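Local coordinates for protein MmeI (Methylophilus methylotrophus, PDB 5HR4) that acts as a Type IIL restriction-modification enzyme that binds DNA and probably methylates adenine at N6, with S-adenosyl-L-methionine as the methyl donor, at residues 270-273 and 274-277; 459-463 and 464-468; 488-492 and 493-497. All coordinates share one frame; numbering follows the deposited sequence.

Interaction 1: residues 270-273 and 274-277; sequences QFDK and AMRE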
loop_
_atom_site.group_PDB
_atom_site.type_symbol
_atom_site.label_atom_id
_atom_site.label_comp_id
_atom_site.label_asym_id
_atom_site.label_seq_id
_atom_site.Cartn_x
_atom_site.Cartn_y
_atom_site.Cartn_z
ATOM N N GLN A 270 -4.658 2.326 37.731
ATOM C CA GLN A 270 -5.263 3.364 38.554
ATOM C C GLN A 270 -6.099 4.267 37.664
ATOM O O GLN A 270 -5.654 4.660 36.582
ATOM C CB GLN A 270 -4.210 4.181 39.313
ATOM C CG GLN A 270 -4.811 5.223 40.250
ATOM C CD GLN A 270 -5.630 4.621 41.391
ATOM O OE1 GLN A 270 -6.154 3.512 41.295
ATOM N NE2 GLN A 270 -5.733 5.356 42.487
ATOM N N PHE A 271 -7.309 4.573 38.115
ATOM C CA PHE A 271 -8.271 5.344 37.349
ATOM C C PHE A 271 -8.602 6.632 38.100
ATOM O O PHE A 271 -8.340 6.764 39.297
ATOM C CB PHE A 271 -9.563 4.533 37.085
ATOM C CG PHE A 271 -9.417 3.427 36.061
ATOM C CD1 PHE A 271 -8.941 2.178 36.424
ATOM C CD2 PHE A 271 -9.817 3.618 34.745
ATOM C CE1 PHE A 271 -8.825 1.152 35.481
ATOM C CE2 PHE A 271 -9.704 2.591 33.795
ATOM C CZ PHE A 271 -9.201 1.364 34.169
ATOM N N ASP A 272 -9.176 7.596 37.382
ATOM C CA ASP A 272 -9.826 8.712 38.056
ATOM C C ASP A 272 -11.248 8.876 37.524
ATOM O O ASP A 272 -11.771 7.983 36.841
ATOM C CB ASP A 272 -9.009 9.996 37.889
ATOM C CG ASP A 272 -8.904 10.442 36.435
ATOM O OD1 ASP A 272 -9.261 9.651 35.530
ATOM O OD2 ASP A 272 -8.455 11.592 36.200
ATOM N N LYS A 273 -11.874 10.014 37.827
ATOM C CA LYS A 273 -13.261 10.240 37.442
ATOM C C LYS A 273 -13.440 10.131 35.929
ATOM O O LYS A 273 -14.317 9.404 35.447
ATOM C CB LYS A 273 -13.716 11.608 37.961
ATOM C CG LYS A 273 -15.195 11.925 37.768
ATOM C CD LYS A 273 -15.673 12.960 38.782
ATOM C CE LYS A 273 -17.069 13.462 38.456
ATOM N NZ LYS A 273 -17.063 14.205 37.152
ATOM N N ALA A 274 -12.593 10.820 35.160
ATOM C CA ALA A 274 -12.814 10.896 33.717
ATOM C C ALA A 274 -12.518 9.570 33.028
ATOM O O ALA A 274 -13.176 9.230 32.036
ATOM C CB ALA A 274 -11.959 12.004 33.104
ATOM N N MET A 275 -11.506 8.830 33.508
ATOM C CA MET A 275 -11.224 7.516 32.932
ATOM C C MET A 275 -12.322 6.528 33.282
ATOM O O MET A 275 -12.608 5.614 32.500
ATOM C CB MET A 275 -9.874 6.969 33.403
ATOM C CG MET A 275 -8.645 7.745 32.965
ATOM S SD MET A 275 -7.239 7.462 34.107
ATOM C CE MET A 275 -6.446 6.059 33.327
ATOM N N ARG A 276 -12.944 6.689 34.447
ATOM C CA ARG A 276 -14.079 5.831 34.761
ATOM C C ARG A 276 -15.257 6.153 33.856
ATOM O O ARG A 276 -15.936 5.244 33.362
ATOM C CB ARG A 276 -14.477 5.979 36.223
ATOM C CG ARG A 276 -15.590 5.038 36.616
ATOM C CD ARG A 276 -15.743 5.005 38.105
ATOM N NE ARG A 276 -17.004 4.415 38.531
ATOM C CZ ARG A 276 -18.134 5.096 38.662
ATOM N NH1 ARG A 276 -18.167 6.399 38.385
ATOM N NH2 ARG A 276 -19.228 4.468 39.070
ATOM N N GLU A 277 -15.505 7.442 33.614
ATOM C CA GLU A 277 -16.637 7.807 32.773
ATOM C C GLU A 277 -16.407 7.370 31.342
ATOM O O GLU A 277 -17.317 6.821 30.714
ATOM C CB GLU A 277 -16.903 9.303 32.868
ATOM C CG GLU A 277 -17.511 9.667 34.210
ATOM C CD GLU A 277 -17.770 11.145 34.362
ATOM O OE1 GLU A 277 -17.360 11.934 33.477
ATOM O OE2 GLU A 277 -18.399 11.510 35.379
#

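Interaction 2: residues 459-463 and 464-468; sequences ANALQ and IDWND. With SFG (sinefungin), chain H.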
loop_
_atom_site.group_PDB
_atom_site.type_symbol
_atom_site.label_atom_id
_atom_site.label_comp_id
_atom_site.label_asym_id
_atom_site.label_seq_id
_atom_site.Cartn_x
_atom_site.Cartn_y
_atom_site.Cartn_z
ATOM N N ALA A 459 6.389 -10.739 16.675
ATOM C CA ALA A 459 7.770 -10.884 16.262
ATOM C C ALA A 459 7.939 -10.120 14.962
ATOM O O ALA A 459 7.025 -9.423 14.516
ATOM C CB ALA A 459 8.146 -12.358 16.125
ATOM N N ASN A 460 9.102 -10.262 14.342
ATOM C CA ASN A 460 9.468 -9.517 13.147
ATOM C C ASN A 460 9.585 -10.511 12.001
ATOM O O ASN A 460 10.614 -11.180 11.852
ATOM C CB ASN A 460 10.772 -8.743 13.359
ATOM C CG ASN A 460 11.153 -7.911 12.152
ATOM O OD1 ASN A 460 11.185 -8.399 11.017
ATOM N ND2 ASN A 460 11.412 -6.646 12.382
ATOM N N ALA A 461 8.546 -10.560 11.164
ATOM C CA ALA A 461 8.400 -11.624 10.177
ATOM C C ALA A 461 9.572 -11.725 9.211
ATOM O O ALA A 461 9.701 -12.745 8.519
ATOM C CB ALA A 461 7.124 -11.410 9.378
ATOM N N LEU A 462 10.410 -10.695 9.121
ATOM C CA LEU A 462 11.542 -10.745 8.208
ATOM C C LEU A 462 12.784 -11.353 8.851
ATOM O O LEU A 462 13.675 -11.814 8.124
ATOM C CB LEU A 462 11.853 -9.340 7.675
ATOM C CG LEU A 462 10.720 -8.614 6.913
ATOM C CD1 LEU A 462 11.226 -7.365 6.241
ATOM C CD2 LEU A 462 10.068 -9.498 5.888
ATOM N N GLN A 463 12.841 -11.405 10.190
ATOM C CA GLN A 463 14.009 -11.891 10.913
ATOM C C GLN A 463 13.880 -13.325 11.411
ATOM O O GLN A 463 14.883 -13.897 11.832
ATOM C CB GLN A 463 14.318 -10.978 12.112
ATOM C CG GLN A 463 14.911 -9.633 11.745
ATOM C CD GLN A 463 15.154 -8.738 12.955
ATOM O OE1 GLN A 463 14.957 -9.155 14.096
ATOM N NE2 GLN A 463 15.582 -7.498 12.706
ATOM N N ILE A 464 12.694 -13.923 11.376
ATOM C CA ILE A 464 12.474 -15.251 11.939
ATOM C C ILE A 464 12.246 -16.276 10.825
ATOM O O ILE A 464 12.046 -15.941 9.655
ATOM C CB ILE A 464 11.287 -15.268 12.919
ATOM C CG1 ILE A 464 9.997 -14.866 12.197
ATOM C CG2 ILE A 464 11.544 -14.374 14.105
ATOM C CD1 ILE A 464 8.786 -15.007 13.078
ATOM N N ASP A 465 12.236 -17.543 11.216
ATOM C CA ASP A 465 11.843 -18.628 10.327
ATOM C C ASP A 465 10.339 -18.864 10.481
ATOM O O ASP A 465 9.879 -19.244 11.566
ATOM C CB ASP A 465 12.642 -19.891 10.662
ATOM C CG ASP A 465 12.434 -21.012 9.658
ATOM O OD1 ASP A 465 11.826 -20.783 8.589
ATOM O OD2 ASP A 465 12.903 -22.132 9.933
ATOM N N TRP A 466 9.573 -18.646 9.398
ATOM C CA TRP A 466 8.119 -18.810 9.489
ATOM C C TRP A 466 7.717 -20.182 10.032
ATOM O O TRP A 466 6.696 -20.295 10.720
ATOM C CB TRP A 466 7.456 -18.542 8.124
ATOM C CG TRP A 466 7.492 -17.070 7.763
ATOM C CD1 TRP A 466 7.988 -16.062 8.536
ATOM C CD2 TRP A 466 7.022 -16.450 6.558
ATOM N NE1 TRP A 466 7.872 -14.860 7.896
ATOM C CE2 TRP A 466 7.283 -15.065 6.675
ATOM C CE3 TRP A 466 6.403 -16.923 5.399
ATOM C CZ2 TRP A 466 6.952 -14.149 5.670
ATOM C CZ3 TRP A 466 6.072 -16.012 4.403
ATOM C CH2 TRP A 466 6.346 -14.645 4.546
ATOM N N ASN A 467 8.514 -21.228 9.776
ATOM C CA ASN A 467 8.181 -22.556 10.302
ATOM C C ASN A 467 8.075 -22.600 11.828
ATOM O O ASN A 467 7.517 -23.560 12.365
ATOM C CB ASN A 467 9.198 -23.604 9.835
ATOM C CG ASN A 467 9.056 -23.934 8.360
ATOM O OD1 ASN A 467 8.119 -24.642 7.945
ATOM N ND2 ASN A 467 9.987 -23.427 7.554
ATOM N N ASP A 468 8.582 -21.604 12.555
ATOM C CA ASP A 468 8.336 -21.628 13.994
ATOM C C ASP A 468 6.901 -21.239 14.341
ATOM O O ASP A 468 6.410 -21.594 15.419
ATOM C CB ASP A 468 9.322 -20.717 14.719
ATOM C CG ASP A 468 10.754 -21.116 14.477
ATOM O OD1 ASP A 468 10.980 -22.310 14.174
ATOM O OD2 ASP A 468 11.646 -20.239 14.585
HETATM N N SFG H . -3.839 -6.371 7.358
HETATM C CA SFG H . -3.858 -5.718 8.650
HETATM C C SFG H . -5.295 -5.320 8.928
HETATM O O SFG H . -6.166 -5.578 8.068
HETATM O OXT SFG H . -5.622 -4.750 9.996
HETATM C CB SFG H . -2.965 -4.483 8.631
HETATM C CG SFG H . -1.577 -4.914 8.181
HETATM C CD SFG H . -0.809 -3.638 7.918
HETATM N NE SFG H . -1.184 -3.189 6.591
HETATM C "C5'" SFG H . 0.709 -3.852 8.025
HETATM C "C4'" SFG H . 1.178 -4.470 9.386
HETATM O "O4'" SFG H . 2.387 -4.934 9.244
HETATM C "C3'" SFG H . 1.311 -3.446 10.528
HETATM O "O3'" SFG H . 0.375 -3.752 11.459
HETATM C "C2'" SFG H . 2.760 -3.593 11.079
HETATM O "O2'" SFG H . 2.791 -3.573 12.568
HETATM C "C1'" SFG H . 3.131 -4.763 10.665
HETATM N N9 SFG H . 4.524 -4.850 10.355
HETATM C C8 SFG H . 5.304 -3.931 9.792
HETATM N N7 SFG H . 6.524 -4.452 9.643
HETATM C C5 SFG H . 6.490 -5.700 10.110
HETATM C C6 SFG H . 7.472 -6.656 10.199
HETATM N N6 SFG H . 8.862 -6.664 9.817
HETATM N N1 SFG H . 7.213 -7.853 10.711
HETATM C C2 SFG H . 5.959 -8.124 11.147
HETATM N N3 SFG H . 4.988 -7.177 11.064
HETATM C C4 SFG H . 5.255 -5.958 10.542
#

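Interaction 3: residues 488-492 and 493-497; sequences SKQTP and GQKAD. With nucleotides of chain C; nucleotides of chain B.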
loop_
_atom_site.group_PDB
_atom_site.type_symbol
_atom_site.label_atom_id
_atom_site.label_comp_id
_atom_site.label_asym_id
_atom_site.label_seq_id
_atom_site.Cartn_x
_atom_site.Cartn_y
_atom_site.Cartn_z
ATOM N N SER A 488 13.665 5.053 0.019
ATOM C CA SER A 488 14.311 6.199 0.640
ATOM C C SER A 488 13.523 6.715 1.832
ATOM O O SER A 488 13.733 7.856 2.261
ATOM C CB SER A 488 14.504 7.330 -0.370
ATOM O OG SER A 488 15.161 6.881 -1.544
ATOM N N LYS A 489 12.616 5.907 2.376
ATOM C CA LYS A 489 11.821 6.320 3.527
ATOM C C LYS A 489 11.925 5.333 4.686
ATOM O O LYS A 489 11.160 5.456 5.654
ATOM C CB LYS A 489 10.338 6.504 3.141
ATOM C CG LYS A 489 10.018 7.441 1.928
ATOM C CD LYS A 489 10.677 8.840 2.032
ATOM C CE LYS A 489 9.842 9.952 1.359
ATOM N NZ LYS A 489 10.213 10.246 -0.082
ATOM N N GLN A 490 12.836 4.358 4.620
ATOM C CA GLN A 490 12.842 3.254 5.572
ATOM C C GLN A 490 14.004 3.362 6.567
ATOM O O GLN A 490 15.086 3.863 6.248
ATOM C CB GLN A 490 12.877 1.896 4.845
ATOM C CG GLN A 490 13.609 1.895 3.513
ATOM C CD GLN A 490 13.718 0.506 2.871
ATOM O OE1 GLN A 490 14.764 -0.152 2.986
ATOM N NE2 GLN A 490 12.657 0.076 2.152
ATOM N N THR A 491 13.759 2.892 7.788
ATOM C CA THR A 491 14.684 3.083 8.889
ATOM C C THR A 491 15.871 2.125 8.752
ATOM O O THR A 491 15.784 1.116 8.041
ATOM C CB THR A 491 13.956 2.876 10.218
ATOM O OG1 THR A 491 13.545 1.509 10.346
ATOM C CG2 THR A 491 12.727 3.786 10.333
ATOM N N PRO A 492 17.009 2.418 9.401
ATOM C CA PRO A 492 18.175 1.536 9.208
ATOM C C PRO A 492 17.861 0.081 9.517
ATOM O O PRO A 492 18.397 -0.824 8.856
ATOM C CB PRO A 492 19.229 2.118 10.168
ATOM C CG PRO A 492 18.804 3.525 10.426
ATOM C CD PRO A 492 17.300 3.502 10.365
ATOM N N GLY A 493 16.961 -0.160 10.473
ATOM C CA GLY A 493 16.523 -1.521 10.751
ATOM C C GLY A 493 15.820 -2.186 9.581
ATOM O O GLY A 493 16.082 -3.352 9.280
ATOM N N GLN A 494 14.911 -1.467 8.898
ATOM C CA GLN A 494 14.182 -2.158 7.834
ATOM C C GLN A 494 14.953 -2.244 6.522
ATOM O O GLN A 494 14.691 -3.169 5.746
ATOM C CB GLN A 494 12.794 -1.557 7.594
ATOM C CG GLN A 494 12.654 -0.078 7.699
ATOM C CD GLN A 494 11.246 0.336 8.141
ATOM O OE1 GLN A 494 10.905 1.517 8.179
ATOM N NE2 GLN A 494 10.442 -0.641 8.499
ATOM N N LYS A 495 15.918 -1.356 6.261
ATOM C CA LYS A 495 16.831 -1.624 5.149
ATOM C C LYS A 495 17.637 -2.889 5.421
ATOM O O LYS A 495 17.859 -3.704 4.520
ATOM C CB LYS A 495 17.790 -0.454 4.900
ATOM C CG LYS A 495 17.176 0.899 4.531
ATOM C CD LYS A 495 18.267 2.004 4.592
ATOM C CE LYS A 495 17.732 3.445 4.596
ATOM N NZ LYS A 495 18.384 4.270 5.679
ATOM N N ALA A 496 18.087 -3.073 6.659
ATOM C CA ALA A 496 18.885 -4.250 6.965
ATOM C C ALA A 496 18.041 -5.512 6.862
ATOM O O ALA A 496 18.490 -6.520 6.303
ATOM C CB ALA A 496 19.509 -4.107 8.345
ATOM N N ASP A 497 16.810 -5.467 7.383
ATOM C CA ASP A 497 15.841 -6.531 7.116
ATOM C C ASP A 497 15.705 -6.783 5.622
ATOM O O ASP A 497 15.780 -7.929 5.167
ATOM C CB ASP A 497 14.471 -6.169 7.697
ATOM C CG ASP A 497 14.438 -6.223 9.212
ATOM O OD1 ASP A 497 15.516 -6.309 9.837
ATOM O OD2 ASP A 497 13.316 -6.172 9.776
ATOM P P DG C 10 18.275 16.219 1.528
ATOM O OP1 DG C 10 18.481 17.276 2.550
ATOM O OP2 DG C 10 19.340 16.079 0.511
ATOM O "O5'" DG C 10 18.017 14.773 2.169
ATOM C "C5'" DG C 10 16.684 14.387 2.563
ATOM C "C4'" DG C 10 16.467 12.874 2.458
ATOM O "O4'" DG C 10 16.101 12.524 1.102
ATOM C "C3'" DG C 10 17.672 11.994 2.789
ATOM O "O3'" DG C 10 17.208 10.767 3.266
ATOM C "C2'" DG C 10 18.331 11.824 1.428
ATOM C "C1'" DG C 10 17.108 11.697 0.533
ATOM N N9 DG C 10 17.333 12.122 -0.843
ATOM C C8 DG C 10 17.977 13.252 -1.264
ATOM N N7 DG C 10 18.012 13.380 -2.565
ATOM C C5 DG C 10 17.345 12.255 -3.033
ATOM C C6 DG C 10 17.058 11.852 -4.364
ATOM O O6 DG C 10 17.370 12.434 -5.427
ATOM N N1 DG C 10 16.344 10.631 -4.393
ATOM C C2 DG C 10 15.964 9.919 -3.271
ATOM N N2 DG C 10 15.310 8.786 -3.478
ATOM N N3 DG C 10 16.225 10.295 -2.028
ATOM C C4 DG C 10 16.921 11.469 -1.984
ATOM P P DG B 6 7.051 5.128 -5.227
ATOM O OP1 DG B 6 6.508 3.805 -4.830
ATOM O OP2 DG B 6 6.495 5.827 -6.428
ATOM O "O5'" DG B 6 7.029 6.072 -3.925
ATOM C "C5'" DG B 6 7.721 5.636 -2.755
ATOM C "C4'" DG B 6 7.581 6.630 -1.625
ATOM O "O4'" DG B 6 8.216 7.892 -1.985
ATOM C "C3'" DG B 6 6.160 6.982 -1.233
ATOM O "O3'" DG B 6 6.147 7.317 0.126
ATOM C "C2'" DG B 6 5.865 8.208 -2.109
ATOM C "C1'" DG B 6 7.238 8.892 -2.191
ATOM N N9 DG B 6 7.502 9.539 -3.481
ATOM C C8 DG B 6 7.033 9.151 -4.708
ATOM N N7 DG B 6 7.426 9.924 -5.685
ATOM C C5 DG B 6 8.207 10.883 -5.068
ATOM C C6 DG B 6 8.904 11.982 -5.623
ATOM O O6 DG B 6 8.967 12.330 -6.807
ATOM N N1 DG B 6 9.575 12.714 -4.645
ATOM C C2 DG B 6 9.571 12.419 -3.300
ATOM N N2 DG B 6 10.280 13.235 -2.507
ATOM N N3 DG B 6 8.927 11.390 -2.771
ATOM C C4 DG B 6 8.267 10.666 -3.712
#

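Interaction 1: residues 270-273 and 274-277
Gln270 meets the helix through its backbone, with O 3.6 Å from the methyl carbon CE of Met275. Next comes Phe271, whose ring turns an edge to the same residue: CD2 lies 3.6 Å from Met275 CB, near the ring plane, and the two side chains cross at about a right angle. Phe271 also packs on Leu225 and Ala226 of helix 225-235, while Met275 reaches Thr175 and Leu176 of helix 163-178. Asp272 is the N-cap of helix 273-283. Its CG stands between the backbone N and the carbonyl carbon (chi1 64°), which brings the carboxylate back over the first turn. There OD1 accepts from Met275 N at 3.1 Å, on the syn side but 33° out of the carboxylate plane, and caps an amide of the first turn. The carbonyl O of Asp272 takes Arg276 N at 3.0 Å. Arg276 itself leads away to bond Ile214 O. With Lys273 the helical pattern continues, its O accepting from Glu277 N at 2.9 Å. The chain of Lys273 bends at its last torsion (chi4 -65°), swinging NZ to 3.5 Å from Glu277 OE2, a salt bridge whose hydrogen bond is long and weak, one turn along the helix.

Interaction 2: residues 459-463 and 464-468
Ile464 folds back over the turn that precedes it and lands on Ala459. Its CB starts the chain, and from there the branches part: CG2 lies beside Asn460 O, and CG1 passes 3.8 Å from Asn460 O and close to the CA of Ala461, set between the backbone N and the carbonyl carbon by a chi1 of 61°. The tip, CD1, ends methyl to methyl against Ala459 CB at 4.1 Å. Asn460 O, which CG1 passes, accepts from two amides, Gln463 N at 2.8 Å and, weakly, Ile464 N at 3.5 Å.

Trp466 closes the other side. Its NE1 donates to Ala461 O at 2.9 Å, meeting a lone pair in the carbonyl plane, although the oxygen lies 23° out of the indole plane; the ring atoms CD1 and CE2, next to NE1, are the other two that come near this oxygen.

The turn faces sinefungin. Asn460 carries its CG anti to the backbone N (chi1 -178°), and OD1 accepts from Leu462 N at 3.1 Å, an Asx turn that fixes the amide. The same OD1 takes a weak bond from sinefungin N6 at 3.1 Å, and Ala461 N donates to sinefungin N1 at 3.1 Å. Reading the adenine edge with one side chain and the next backbone amide is a familiar arrangement of class I methyltransferases, and S-adenosyl-L-methionine probably docks likewise.

The turn leaves the end of strand 455-458, the sheet's outermost strand on this side. Ala461, Ile464 and Trp466 pack on Ile412 of the adjacent strand 409-413; Trp466 also meets Phe360 of strand 359-361 edge-to-face, while helix 517-524 covers it with Ala521 and a cation-pi contact from Lys520.

Interaction 3: residues 488-492 and 493-497
Gln490 lays its side chain obliquely across Lys495 and rests its base on Gln494. CB is 3.5 Å from Gln494 CG, while the extended chain carries OE1 to 3.1 Å from Lys495 CG; at the far end NE2 bonds weakly to Gly486 O. Lys495 runs along the Gln490 backbone towards a DNA phosphate.

Thr491, the N-cap residue, meets Gln494 twice over. Its amide N donates to Gln494 OE1 at 3.2 Å with a nearly straight N-H (172°), yet it reaches the oxygen from the side, in the amide plane, at a C=O...N angle of 99°. Its OG1 touches the aliphatic part of the same chain, 3.2 Å from Gln494 CG. Gln494 OE1 has a second donor, Asn310 ND2 of helix 305-310, so one oxygen ties two parts of the fold together. A leucine in place of Gln494 would probably leave both Thr491 N and the Asn310 amide without this acceptor, and the start of the helix less firmly tied to helix 305-310.

The helix proper opens with Thr491 O taking Lys495 N at 3.0 Å, followed by Pro492 O and Ala496 N at 3.2 Å. Upstream, the chain reaches the DNA: Ser488 OG accepts from N2 of DG10 of chain C at 2.7 Å, and Lys489 is bent at three torsions, where NZ makes a weak hydrogen bond to N3 of DG6 of chain B, 3.2 Å away. Both base atoms lie on minor-groove edges.

The bond from the N-cap amide to the side chain three residues on is one half of a capping box. It sits in the segment after strand 477-480 and the Asn-Pro-Pro-Phe signature of methyltransferases that modify exocyclic amino groups of bases, where the chain runs from cofactor pocket to DNA.

Interactions 2 and 3 are neighbours in the methyltransferase part, their centres about 17 Å apart. Asp497 joins them: its OD1 accepts from Gln463 NE2 at 3.1 Å and its OD2, weakly, from Asn460 ND2 at 3.3 Å, so the helix opened by interaction 3 also contacts, through that weak bond, the amide that faces the adenine of sinefungin. The Gln494 side chain comes within about 6 Å of that ligand, and residues 488-489 touch the DNA. Interaction 1 stands apart, its centre about 39 Å and 40 Å from those of interactions 2 and 3 and its nearest atom about 30 Å from the DNA. It lies nearer the calcium site: Arg276 is about 9 Å from Cys283, side chain to side chain.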